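Local coordinates for AB hydrolase-1 domain-containing protein (Thermoplasma acidophilum DSM 1728, PDB 3BDI), which is of unknown specific function but probably acts as a hydrolase of the alpha/beta hydrolase superfamily, ABHD14 family, with a serine nucleophile, at residues Leu32-Ser37 with Ala107-Gly112; Ile129-Ala134 with Leu151-Ser156; Asp158-Ile163 with Ser184-Tyr189. All coordinates share one frame; numbering follows the deposited sequence.

How the interactions relate
The three contacts follow one another along the chain and gather at the C-terminal ends of the parallel strands of one mixed sheet. Interaction 1 sets the loop after strand 28-33 against the turn between strand 102-107 and helix 109-120; interaction 2, centred about 10 Å away, pairs the neighbouring strands 125-131 and 150-155; interaction 3 joins the loop beyond strand 150-155 to the loop leading into helix 188-191, its centre about 8 Å from interaction 2 and 12 Å from interaction 1. Ser108 OG lies 2.7 Å from His186 NE2, so interactions 1 and 3 probably meet in a Ser-His-Asp triad, with Ala132 of interaction 2 packed against its Asp158 and His186.

Interaction 1: residues Leu32-Ser37 with Ala107-Gly112; sequences LFHGYS and ASMGGG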
ATOM      1  N   LEU A  32       2.439   4.033  -0.938  1.00  8.85           N
ATOM      2  CA  LEU A  32       2.771   2.656  -1.241  1.00  9.40           C
ATOM      3  C   LEU A  32       3.560   2.038  -0.114  1.00  7.29           C
ATOM      4  O   LEU A  32       4.567   2.604   0.298  1.00  9.37           O
ATOM      5  CB  LEU A  32       3.615   2.554  -2.508  1.00  9.35           C
ATOM      6  CG  LEU A  32       3.257   3.435  -3.696  1.00 10.96           C
ATOM      7  CD1 LEU A  32       4.218   3.226  -4.870  1.00 11.29           C
ATOM      8  CD2 LEU A  32       1.850   3.281  -4.164  1.00 12.58           C
ATOM      9  N   PHE A  33       3.129   0.864   0.341  1.00  8.14           N
ATOM     10  CA  PHE A  33       3.727   0.168   1.521  1.00  8.90           C
ATOM     11  C   PHE A  33       4.141  -1.235   1.118  1.00 10.09           C
ATOM     12  O   PHE A  33       3.348  -2.040   0.679  1.00 10.52           O
ATOM     13  CB  PHE A  33       2.756   0.210   2.714  1.00 10.06           C
ATOM     14  CG  PHE A  33       2.363   1.600   3.077  1.00  9.67           C
ATOM     15  CD1 PHE A  33       3.171   2.381   3.866  1.00  9.68           C
ATOM     16  CD2 PHE A  33       1.213   2.168   2.542  1.00  8.86           C
ATOM     17  CE1 PHE A  33       2.839   3.697   4.139  1.00 10.97           C
ATOM     18  CE2 PHE A  33       0.897   3.466   2.819  1.00  9.88           C
ATOM     19  CZ  PHE A  33       1.689   4.227   3.613  1.00  9.82           C
ATOM     20  N   HIS A  34       5.444  -1.500   1.259  1.00  8.36           N
ATOM     21  CA  HIS A  34       6.074  -2.706   0.769  1.00  8.82           C
ATOM     22  C   HIS A  34       5.820  -3.955   1.647  1.00  9.66           C
ATOM     23  O   HIS A  34       5.415  -3.893   2.807  1.00  8.84           O
ATOM     24  CB  HIS A  34       7.566  -2.429   0.580  1.00  8.13           C
ATOM     25  CG  HIS A  34       8.272  -2.140   1.849  1.00  7.71           C
ATOM     26  ND1 HIS A  34       8.586  -3.129   2.763  1.00  7.91           N
ATOM     27  CD2 HIS A  34       8.695  -0.969   2.369  1.00  8.15           C
ATOM     28  CE1 HIS A  34       9.156  -2.545   3.809  1.00  9.31           C
ATOM     29  NE2 HIS A  34       9.228  -1.238   3.601  1.00  8.30           N
ATOM     30  N   GLY A  35       6.169  -5.094   1.060  1.00  9.12           N
ATOM     31  CA  GLY A  35       6.184  -6.384   1.733  1.00 10.36           C
ATOM     32  C   GLY A  35       7.446  -6.632   2.516  1.00  9.45           C
ATOM     33  O   GLY A  35       8.421  -5.876   2.417  1.00  9.21           O
ATOM     34  N   TYR A  36       7.423  -7.691   3.294  1.00  9.59           N
ATOM     35  CA  TYR A  36       8.511  -8.066   4.182  1.00  8.52           C
ATOM     36  C   TYR A  36       9.868  -8.139   3.432  1.00  9.24           C
ATOM     37  O   TYR A  36      10.916  -7.774   3.991  1.00 10.90           O
ATOM     38  CB  TYR A  36       8.220  -9.420   4.845  1.00 12.04           C
ATOM     39  CG  TYR A  36       9.247  -9.877   5.830  1.00 13.42           C
ATOM     40  CD1 TYR A  36       9.181  -9.479   7.140  1.00 15.17           C
ATOM     41  CD2 TYR A  36      10.283 -10.686   5.427  1.00 13.65           C
ATOM     42  CE1 TYR A  36      10.164  -9.904   8.063  1.00 17.33           C
ATOM     43  CE2 TYR A  36      11.236 -11.132   6.322  1.00 15.95           C
ATOM     44  CZ  TYR A  36      11.156 -10.734   7.616  1.00 16.91           C
ATOM     45  OH  TYR A  36      12.156 -11.218   8.475  1.00 25.06           O
ATOM     46  N   SER A  37       9.851  -8.626   2.175  1.00 10.62           N
ATOM     47  CA  SER A  37      11.052  -8.989   1.470  1.00 11.26           C
ATOM     48  C   SER A  37      11.576  -7.890   0.576  1.00 10.76           C
ATOM     49  O   SER A  37      12.638  -8.078  -0.026  1.00 12.17           O
ATOM     50  CB  SER A  37      10.829 -10.240   0.620  1.00 15.20           C
ATOM     51  OG  SER A  37      10.511 -11.351   1.462  1.00 20.51           O
ATOM     52  N   ALA A 107       1.491  -4.175  -0.355  1.00 10.06           N
ATOM     53  CA  ALA A 107       1.781  -5.513  -0.799  1.00  8.97           C
ATOM     54  C   ALA A 107       2.089  -6.406   0.395  1.00  9.93           C
ATOM     55  O   ALA A 107       2.909  -6.081   1.229  1.00 10.37           O
ATOM     56  CB  ALA A 107       2.972  -5.504  -1.730  1.00 11.79           C
ATOM     57  N   SER A 108       1.408  -7.561   0.493  1.00 10.47           N
ATOM     58  CA  SER A 108       1.760  -8.623   1.441  1.00 10.83           C
ATOM     59  C   SER A 108       1.605  -8.056   2.876  1.00 10.13           C
ATOM     60  O   SER A 108       0.490  -7.622   3.223  1.00  9.71           O
ATOM     61  CB  SER A 108       3.094  -9.244   1.093  1.00 12.45           C
ATOM     62  OG  SER A 108       3.298 -10.467   1.783  1.00 12.19           O
HETATM   63  N   MSE A 109       2.657  -8.083   3.686  0.50 10.32           N
HETATM   64  CA  MSE A 109       2.635  -7.428   4.979  0.50  9.15           C
HETATM   65  C   MSE A 109       1.969  -6.043   4.854  0.50 10.90           C
HETATM   66  O   MSE A 109       1.105  -5.691   5.644  0.50 12.60           O
HETATM   67  CB  MSE A 109       4.087  -7.297   5.487  0.50 10.06           C
HETATM   68  CG  MSE A 109       4.237  -6.483   6.744  0.50  6.83           C
HETATM   69 SE   MSE A 109       6.124  -6.274   7.223  0.38 11.01          SE
HETATM   70  CE  MSE A 109       6.776  -4.979   5.942  0.50  9.39           C
ATOM     71  N   GLY A 110       2.422  -5.241   3.879  1.00  9.76           N
ATOM     72  CA  GLY A 110       1.941  -3.891   3.648  1.00 10.77           C
ATOM     73  C   GLY A 110       0.459  -3.848   3.340  1.00  9.58           C
ATOM     74  O   GLY A 110      -0.228  -2.873   3.637  1.00  9.45           O
ATOM     75  N   GLY A 111      -0.031  -4.881   2.669  1.00 10.27           N
ATOM     76  CA  GLY A 111      -1.476  -4.998   2.408  1.00  9.86           C
ATOM     77  C   GLY A 111      -2.248  -5.167   3.701  1.00 11.76           C
ATOM     78  O   GLY A 111      -3.330  -4.571   3.865  1.00 11.98           O
ATOM     79  N   GLY A 112      -1.761  -6.000   4.611  1.00 11.00           N
ATOM     80  CA  GLY A 112      -2.329  -6.021   5.943  1.00 10.68           C
ATOM     81  C   GLY A 112      -2.310  -4.677   6.622  1.00 13.06           C
ATOM     82  O   GLY A 112      -3.300  -4.257   7.269  1.00 13.31           O
TER
HETATM   83  O   HOH W   1       5.242  -9.740   3.504  1.00  9.99           O
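His34 holds CG between its backbone N and carbonyl carbon (chi1 65°), which sets the imidazole alongside the selenomethionine Met109. In one of its two conformers, Met109 bends at its last torsion and brings CE to 4.0 Å from His34 CE1; because the side chain has a second position, this contact is provisional. The same turn of the imidazole brings His34 ND1 to Gly35 O at 2.8 Å, a nearly straight bond that stays in the ring plane but meets the carbonyl from above its plane. The other ring nitrogen, NE2, is hydrogen-bonded to the backbone N of Tyr64. A leucine in place of His34 would probably leave Gly35 O and the Tyr64 N-H without their imidazole partner and the loop less firmly fixed beside Met109.

Backbone atoms join the two segments directly. Ala107 N donates to Phe33 O at 3.0 Å, extending the sheet pairing to the end of strand 28-33. Gly35 lies close against the turn, its CA 3.3 Å from Ala107 O. Gly110 faces Phe33 O and His34 O, and a side chain there would clash with both. One water accepts from both Tyr36 N and Met109 N, bridging the loop to the first turn of the helix, while the Tyr36 ring offers its edge to Met109 SE in that same conformer.

Ser108, in a strained conformation with positive phi (63°), turns its OG to His186. The sharp strand-to-helix turn and its glycines fit the nucleophile elbow of alpha/beta hydrolases; the backbone N-H groups of Tyr36 and Met109, converging on one water, are consistent with an oxyanion hole.

Interaction 2: residues Ile129-Ala134 with Leu151-Ser156; sequences IAVAPA and LLVWGS
Ile129, Ala130 and Val131 pair in parallel with Leu151, Leu152 and Val153, joining neighbouring strands of the central alpha/beta hydrolase sheet within a beta-alpha-beta unit. Ala130 sits at the middle of the pairing: its N donates to Leu151 O at 2.8 Å, while its O accepts from Val153 N at 3.0 Å. Ala132 N adds a more bent bond to Val153 O just beyond the strand.

Side-chain packing is closer at this C-terminal end than between the strands. Ile129 and Leu151 run side by side, CG2 to CD2 at 4.0 Å, on the face covered by Phe203 of helix 193-205; on the other face Ala130 CB reaches Leu152 CD2 at 4.1 Å. All the touching residues are buried; beyond them the two segments part, and Ala134 and Ser156, both partly exposed, make no contact across.

Trp154 fills the tight end. With chi1 at -114°, away from the staggered positions, its indole swings back over the 129-134 segment, and NE1 donates to Val161 O. Pro133 crosses it at about a right angle, CD 3.6 Å from CH2. Ala132 CA lies over the centre of the six-membered ring, 3.6 Å from its centroid and only 7° off the normal, a CH-pi contact.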
ATOM      1  N   ILE A 129      -5.577  -0.327  -2.368  1.00  9.93           N
ATOM      2  CA  ILE A 129      -5.084  -1.381  -3.234  1.00  8.10           C
ATOM      3  C   ILE A 129      -4.315  -2.338  -2.333  1.00  9.58           C
ATOM      4  O   ILE A 129      -3.430  -1.909  -1.606  1.00 10.86           O
ATOM      5  CB  ILE A 129      -4.111  -0.872  -4.330  1.00  8.52           C
ATOM      6  CG1 ILE A 129      -4.817   0.146  -5.255  1.00 12.07           C
ATOM      7  CG2 ILE A 129      -3.605  -2.028  -5.174  1.00 10.68           C
ATOM      8  CD1 ILE A 129      -3.928   0.829  -6.281  1.00 11.48           C
ATOM      9  N   ALA A 130      -4.664  -3.600  -2.355  1.00  9.35           N
ATOM     10  CA  ALA A 130      -3.995  -4.597  -1.528  1.00 10.25           C
ATOM     11  C   ALA A 130      -3.606  -5.763  -2.385  1.00 10.32           C
ATOM     12  O   ALA A 130      -4.453  -6.387  -3.051  1.00 11.76           O
ATOM     13  CB  ALA A 130      -4.899  -5.036  -0.381  1.00 10.90           C
ATOM     14  N   VAL A 131      -2.318  -6.029  -2.434  1.00  9.33           N
ATOM     15  CA  VAL A 131      -1.733  -7.079  -3.243  1.00  8.39           C
ATOM     16  C   VAL A 131      -1.484  -8.272  -2.329  1.00 10.33           C
ATOM     17  O   VAL A 131      -0.537  -8.273  -1.541  1.00 11.58           O
ATOM     18  CB  VAL A 131      -0.419  -6.641  -3.914  1.00  9.52           C
ATOM     19  CG1 VAL A 131       0.023  -7.648  -4.998  1.00 10.52           C
ATOM     20  CG2 VAL A 131      -0.569  -5.229  -4.530  1.00 11.85           C
ATOM     21  N   ALA A 132      -2.366  -9.279  -2.406  1.00  8.67           N
ATOM     22  CA  ALA A 132      -2.274 -10.478  -1.573  1.00 10.08           C
ATOM     23  C   ALA A 132      -1.963 -10.138  -0.119  1.00  9.13           C
ATOM     24  O   ALA A 132      -0.963 -10.581   0.457  1.00 10.40           O
ATOM     25  CB  ALA A 132      -1.327 -11.514  -2.150  1.00 11.44           C
ATOM     26  N   PRO A 133      -2.854  -9.365   0.518  1.00 10.67           N
ATOM     27  CA  PRO A 133      -2.602  -8.932   1.894  1.00 11.29           C
ATOM     28  C   PRO A 133      -2.426 -10.042   2.890  1.00 11.58           C
ATOM     29  O   PRO A 133      -3.247 -10.962   2.935  1.00 13.06           O
ATOM     30  CB  PRO A 133      -3.851  -8.124   2.239  1.00 13.35           C
ATOM     31  CG  PRO A 133      -4.926  -8.571   1.234  1.00 11.52           C
ATOM     32  CD  PRO A 133      -4.130  -8.840  -0.010  1.00 10.39           C
ATOM     33  N   ALA A 134      -1.336  -9.978   3.644  1.00 11.08           N
ATOM     34  CA  ALA A 134      -1.006 -10.897   4.716  1.00 11.68           C
ATOM     35  C   ALA A 134      -1.452 -10.304   6.037  1.00 13.28           C
ATOM     36  O   ALA A 134      -1.718  -9.120   6.157  1.00 15.38           O
ATOM     37  CB  ALA A 134       0.491 -11.130   4.730  1.00 11.94           C
ATOM     38  N   LEU A 151      -9.224  -2.450  -4.497  1.00  9.44           N
ATOM     39  CA  LEU A 151      -8.708  -3.358  -5.480  1.00  9.24           C
ATOM     40  C   LEU A 151      -7.851  -4.394  -4.767  1.00 10.30           C
ATOM     41  O   LEU A 151      -6.904  -4.041  -4.057  1.00 10.65           O
ATOM     42  CB  LEU A 151      -7.840  -2.604  -6.492  1.00 10.56           C
ATOM     43  CG  LEU A 151      -7.110  -3.411  -7.568  1.00 12.01           C
ATOM     44  CD1 LEU A 151      -8.127  -4.022  -8.507  1.00 15.36           C
ATOM     45  CD2 LEU A 151      -6.088  -2.550  -8.316  1.00 11.49           C
ATOM     46  N   LEU A 152      -8.212  -5.655  -4.952  1.00  9.20           N
ATOM     47  CA  LEU A 152      -7.452  -6.814  -4.491  1.00  9.26           C
ATOM     48  C   LEU A 152      -6.762  -7.426  -5.683  1.00  9.41           C
ATOM     49  O   LEU A 152      -7.385  -7.751  -6.695  1.00  9.08           O
ATOM     50  CB  LEU A 152      -8.413  -7.836  -3.874  1.00 10.41           C
ATOM     51  CG  LEU A 152      -9.183  -7.357  -2.651  1.00 12.16           C
ATOM     52  CD1 LEU A 152     -10.254  -8.345  -2.229  1.00 14.09           C
ATOM     53  CD2 LEU A 152      -8.316  -7.058  -1.456  1.00 12.78           C
ATOM     54  N   VAL A 153      -5.432  -7.544  -5.613  1.00 10.67           N
ATOM     55  CA  VAL A 153      -4.604  -8.087  -6.690  1.00  9.89           C
ATOM     56  C   VAL A 153      -3.927  -9.324  -6.175  1.00  8.76           C
ATOM     57  O   VAL A 153      -3.322  -9.297  -5.123  1.00  9.98           O
ATOM     58  CB  VAL A 153      -3.561  -7.068  -7.195  1.00  9.99           C
ATOM     59  CG1 VAL A 153      -2.768  -7.676  -8.341  1.00 10.56           C
ATOM     60  CG2 VAL A 153      -4.233  -5.756  -7.655  1.00 12.38           C
ATOM     61  N   TRP A 154      -4.002 -10.415  -6.932  1.00  9.71           N
ATOM     62  CA  TRP A 154      -3.320 -11.645  -6.584  1.00  9.05           C
ATOM     63  C   TRP A 154      -2.678 -12.208  -7.837  1.00 10.45           C
ATOM     64  O   TRP A 154      -3.252 -12.136  -8.916  1.00 11.86           O
ATOM     65  CB  TRP A 154      -4.300 -12.723  -6.065  1.00  9.87           C
ATOM     66  CG  TRP A 154      -4.172 -13.135  -4.636  1.00 10.29           C
ATOM     67  CD1 TRP A 154      -3.479 -14.220  -4.124  1.00 10.96           C
ATOM     68  CD2 TRP A 154      -4.819 -12.529  -3.530  1.00 11.19           C
ATOM     69  NE1 TRP A 154      -3.653 -14.298  -2.788  1.00 13.86           N
ATOM     70  CE2 TRP A 154      -4.486 -13.285  -2.384  1.00 11.82           C
ATOM     71  CE3 TRP A 154      -5.653 -11.422  -3.392  1.00 12.69           C
ATOM     72  CZ2 TRP A 154      -5.001 -12.962  -1.112  1.00 11.19           C
ATOM     73  CZ3 TRP A 154      -6.154 -11.112  -2.160  1.00 13.46           C
ATOM     74  CH2 TRP A 154      -5.820 -11.871  -1.038  1.00 11.54           C
ATOM     75  N   GLY A 155      -1.532 -12.839  -7.685  1.00  8.65           N
ATOM     76  CA  GLY A 155      -0.967 -13.668  -8.738  1.00 10.90           C
ATOM     77  C   GLY A 155      -1.588 -15.054  -8.768  1.00 11.94           C
ATOM     78  O   GLY A 155      -1.858 -15.618  -7.721  1.00 11.47           O
ATOM     79  N   SER A 156      -1.763 -15.606  -9.955  1.00 11.71           N
ATOM     80  CA  SER A 156      -2.429 -16.913 -10.139  1.00 12.55           C
ATOM     81  C   SER A 156      -1.629 -18.038  -9.536  1.00 13.64           C
ATOM     82  O   SER A 156      -2.200 -19.071  -9.179  1.00 15.40           O
ATOM     83  CB  SER A 156      -2.662 -17.193 -11.623  1.00 14.33           C
ATOM     84  OG  SER A 156      -1.466 -17.388 -12.329  1.00 14.87           O
TER

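Interaction 3: residues Asp158-Ile163 with Ser184-Tyr189; sequences DHVVPI and SGHPVY
The polar core is the bond from His186 ND1 to Asp158 OD2, 2.7 Å long and nearly straight at 169°. OD2 receives the ring's N-H on its syn side, somewhat out of the carboxylate plane, whereas the oxygen lies almost exactly in the plane of the imidazole. The two flat groups are far from coplanar, their planes 61° apart. Both side chains extend with CG anti to the backbone N (chi1 -176° for His186), and these torsions let the carboxylate meet the ring at its ND1 edge.

Further hydrogen bonds fix the carboxylate. Asp158 OD1 accepts from Val160 N at 2.8 Å, nearly along its C-O axis, and from Val161 N at 3.1 Å, from above the carboxylate plane; the first bond makes an Asx turn, and the second extends it into an Asx motif. The loop itself therefore holds the acid in position. OD2 takes another bond from a water that also donates to His186 O, a second bridge between the segments.

Apolar contacts steady the ring. Val160 CG1 stands over the centre of one imidazole face of His186, 3.8 Å from the centroid, in a CH-pi contact, and Val160 CB approaches CG of the ring. Val161 CG2 comes obliquely to His186 CE1 at 3.5 Å.

At its far edge His186 NE2 is hydrogen-bonded to Ser108 OG. Histidine bridging acid and serine in this way is consistent with the Ser-His-Asp catalytic triad of alpha/beta hydrolases, its acid and histidine carried on loops that follow successive strands.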
ATOM      1  N   ASP A 158       0.260 -17.670  -6.679  1.00 13.70           N
ATOM      2  CA  ASP A 158       0.592 -17.330  -5.299  1.00 14.43           C
ATOM      3  C   ASP A 158       0.247 -18.468  -4.346  1.00 15.38           C
ATOM      4  O   ASP A 158      -0.936 -18.809  -4.174  1.00 16.99           O
ATOM      5  CB  ASP A 158      -0.158 -16.050  -4.921  1.00 14.16           C
ATOM      6  CG  ASP A 158       0.280 -15.440  -3.595  1.00 14.83           C
ATOM      7  OD1 ASP A 158       0.973 -16.112  -2.764  1.00 14.99           O
ATOM      8  OD2 ASP A 158      -0.133 -14.297  -3.337  1.00 12.47           O
ATOM      9  N   HIS A 159       1.273 -19.030  -3.736  1.00 17.27           N
ATOM     10  CA  HIS A 159       1.119 -20.019  -2.666  1.00 18.17           C
ATOM     11  C   HIS A 159       1.617 -19.502  -1.325  1.00 20.66           C
ATOM     12  O   HIS A 159       1.773 -20.287  -0.381  1.00 24.20           O
ATOM     13  CB  HIS A 159       1.861 -21.310  -3.042  1.00 19.58           C
ATOM     14  CG  HIS A 159       1.426 -21.908  -4.348  1.00 26.59           C
ATOM     15  ND1 HIS A 159       0.185 -22.487  -4.527  1.00 34.39           N
ATOM     16  CD2 HIS A 159       2.061 -22.003  -5.541  1.00 34.02           C
ATOM     17  CE1 HIS A 159       0.075 -22.906  -5.777  1.00 33.47           C
ATOM     18  NE2 HIS A 159       1.201 -22.633  -6.411  1.00 33.22           N
ATOM     19  N   VAL A 160       1.916 -18.200  -1.240  1.00 15.22           N
ATOM     20  CA  VAL A 160       2.338 -17.568   0.015  1.00 15.16           C
ATOM     21  C   VAL A 160       1.127 -17.143   0.834  1.00 16.70           C
ATOM     22  O   VAL A 160       1.032 -17.399   2.065  1.00 16.52           O
ATOM     23  CB  VAL A 160       3.263 -16.359  -0.267  1.00 16.41           C
ATOM     24  CG1 VAL A 160       3.583 -15.547   1.024  1.00 19.19           C
ATOM     25  CG2 VAL A 160       4.543 -16.841  -0.964  1.00 17.60           C
ATOM     26  N   VAL A 161       0.220 -16.435   0.178  1.00 14.22           N
ATOM     27  CA  VAL A 161      -1.060 -16.096   0.756  1.00 15.95           C
ATOM     28  C   VAL A 161      -2.082 -16.749  -0.162  1.00 18.72           C
ATOM     29  O   VAL A 161      -2.250 -16.362  -1.314  1.00 16.18           O
ATOM     30  CB  VAL A 161      -1.308 -14.564   0.897  1.00 14.96           C
ATOM     31  CG1 VAL A 161      -2.711 -14.286   1.441  1.00 14.06           C
ATOM     32  CG2 VAL A 161      -0.251 -13.889   1.770  1.00 15.12           C
ATOM     33  N   PRO A 162      -2.736 -17.799   0.328  1.00 20.58           N
ATOM     34  CA  PRO A 162      -3.532 -18.634  -0.537  1.00 20.89           C
ATOM     35  C   PRO A 162      -4.567 -17.906  -1.399  1.00 18.68           C
ATOM     36  O   PRO A 162      -5.245 -17.018  -0.926  1.00 18.07           O
ATOM     37  CB  PRO A 162      -4.290 -19.533   0.449  1.00 22.65           C
ATOM     38  CG  PRO A 162      -3.561 -19.500   1.694  1.00 26.85           C
ATOM     39  CD  PRO A 162      -2.719 -18.283   1.720  1.00 21.65           C
ATOM     40  N   ILE A 163      -4.697 -18.332  -2.641  0.50 21.36           N
ATOM     41  CA  ILE A 163      -5.624 -17.712  -3.571  0.50 21.60           C
ATOM     42  C   ILE A 163      -7.096 -17.905  -3.136  0.50 21.35           C
ATOM     43  O   ILE A 163      -7.954 -17.105  -3.489  0.50 21.19           O
ATOM     44  CB  ILE A 163      -5.340 -18.209  -5.001  0.50 24.48           C
ATOM     45  CG1 ILE A 163      -5.989 -17.296  -6.046  0.50 24.05           C
ATOM     46  CG2 ILE A 163      -5.763 -19.655  -5.165  0.50 22.81           C
ATOM     47  CD1 ILE A 163      -5.144 -16.116  -6.428  0.50 20.83           C
ATOM     48  N   SER A 184       1.943 -14.925 -12.501  1.00 11.25           N
ATOM     49  CA  SER A 184       2.653 -14.291 -11.386  1.00  9.88           C
ATOM     50  C   SER A 184       2.455 -15.065 -10.105  1.00  9.90           C
ATOM     51  O   SER A 184       1.367 -15.559  -9.834  1.00 10.85           O
ATOM     52  CB  SER A 184       2.134 -12.887 -11.171  1.00 10.29           C
ATOM     53  OG  SER A 184       2.761 -12.294 -10.023  1.00 11.07           O
ATOM     54  N   GLY A 185       3.497 -15.180  -9.301  1.00 11.22           N
ATOM     55  CA  GLY A 185       3.364 -15.558  -7.870  1.00 10.74           C
ATOM     56  C   GLY A 185       3.035 -14.353  -6.999  1.00 12.54           C
ATOM     57  O   GLY A 185       2.402 -13.400  -7.447  1.00 11.47           O
ATOM     58  N   HIS A 186       3.501 -14.376  -5.763  1.00 10.80           N
ATOM     59  CA  HIS A 186       3.065 -13.455  -4.752  1.00 11.86           C
ATOM     60  C   HIS A 186       3.363 -11.951  -5.076  1.00 11.98           C
ATOM     61  O   HIS A 186       2.374 -11.179  -4.965  1.00 14.66           O
ATOM     62  CB  HIS A 186       3.560 -13.992  -3.402  1.00 11.71           C
ATOM     63  CG  HIS A 186       3.126 -13.227  -2.198  1.00 12.19           C
ATOM     64  ND1 HIS A 186       1.807 -13.113  -1.806  1.00 11.65           N
ATOM     65  CD2 HIS A 186       3.858 -12.588  -1.261  1.00 13.24           C
ATOM     66  CE1 HIS A 186       1.753 -12.370  -0.705  1.00 11.90           C
ATOM     67  NE2 HIS A 186       2.984 -12.065  -0.346  1.00 14.19           N
ATOM     68  N   PRO A 187       4.604 -11.505  -5.450  1.00 15.21           N
ATOM     69  CA  PRO A 187       4.982 -10.078  -5.794  1.00 15.41           C
ATOM     70  C   PRO A 187       4.673  -9.639  -7.259  1.00 12.32           C
ATOM     71  O   PRO A 187       5.517  -9.592  -8.177  1.00 11.03           O
ATOM     72  CB  PRO A 187       6.483 -10.048  -5.569  1.00 16.30           C
ATOM     73  CG  PRO A 187       6.897 -11.339  -5.774  1.00 17.44           C
ATOM     74  CD  PRO A 187       5.815 -12.320  -5.446  1.00 13.77           C
ATOM     75  N   VAL A 188       3.413  -9.347  -7.440  1.00 11.53           N
ATOM     76  CA  VAL A 188       2.894  -9.188  -8.755  1.00  9.30           C
ATOM     77  C   VAL A 188       3.527  -8.022  -9.499  1.00  9.67           C
ATOM     78  O   VAL A 188       3.728  -8.061 -10.724  1.00  8.80           O
ATOM     79  CB  VAL A 188       1.324  -9.020  -8.719  1.00 11.23           C
ATOM     80  CG1 VAL A 188       0.762  -8.954 -10.126  1.00 11.17           C
ATOM     81  CG2 VAL A 188       0.652 -10.179  -7.921  1.00 13.41           C
ATOM     82  N   TYR A 189       3.792  -6.959  -8.739  1.00  8.38           N
ATOM     83  CA  TYR A 189       4.397  -5.719  -9.229  1.00  9.35           C
ATOM     84  C   TYR A 189       5.876  -5.900  -9.631  1.00  8.51           C
ATOM     85  O   TYR A 189       6.471  -5.003 -10.199  1.00 10.27           O
ATOM     86  CB  TYR A 189       4.236  -4.584  -8.161  1.00  9.19           C
ATOM     87  CG  TYR A 189       4.668  -5.086  -6.821  1.00  9.63           C
ATOM     88  CD1 TYR A 189       5.986  -5.011  -6.407  1.00  9.45           C
ATOM     89  CD2 TYR A 189       3.778  -5.756  -6.004  1.00 10.56           C
ATOM     90  CE1 TYR A 189       6.395  -5.575  -5.214  1.00  9.41           C
ATOM     91  CE2 TYR A 189       4.178  -6.331  -4.830  1.00 10.26           C
ATOM     92  CZ  TYR A 189       5.480  -6.250  -4.415  1.00 10.58           C
ATOM     93  OH  TYR A 189       5.986  -6.839  -3.272  1.00 13.13           O
TER
HETATM   94  O   HOH W   2      -0.331 -12.394  -5.235  1.00 11.76           O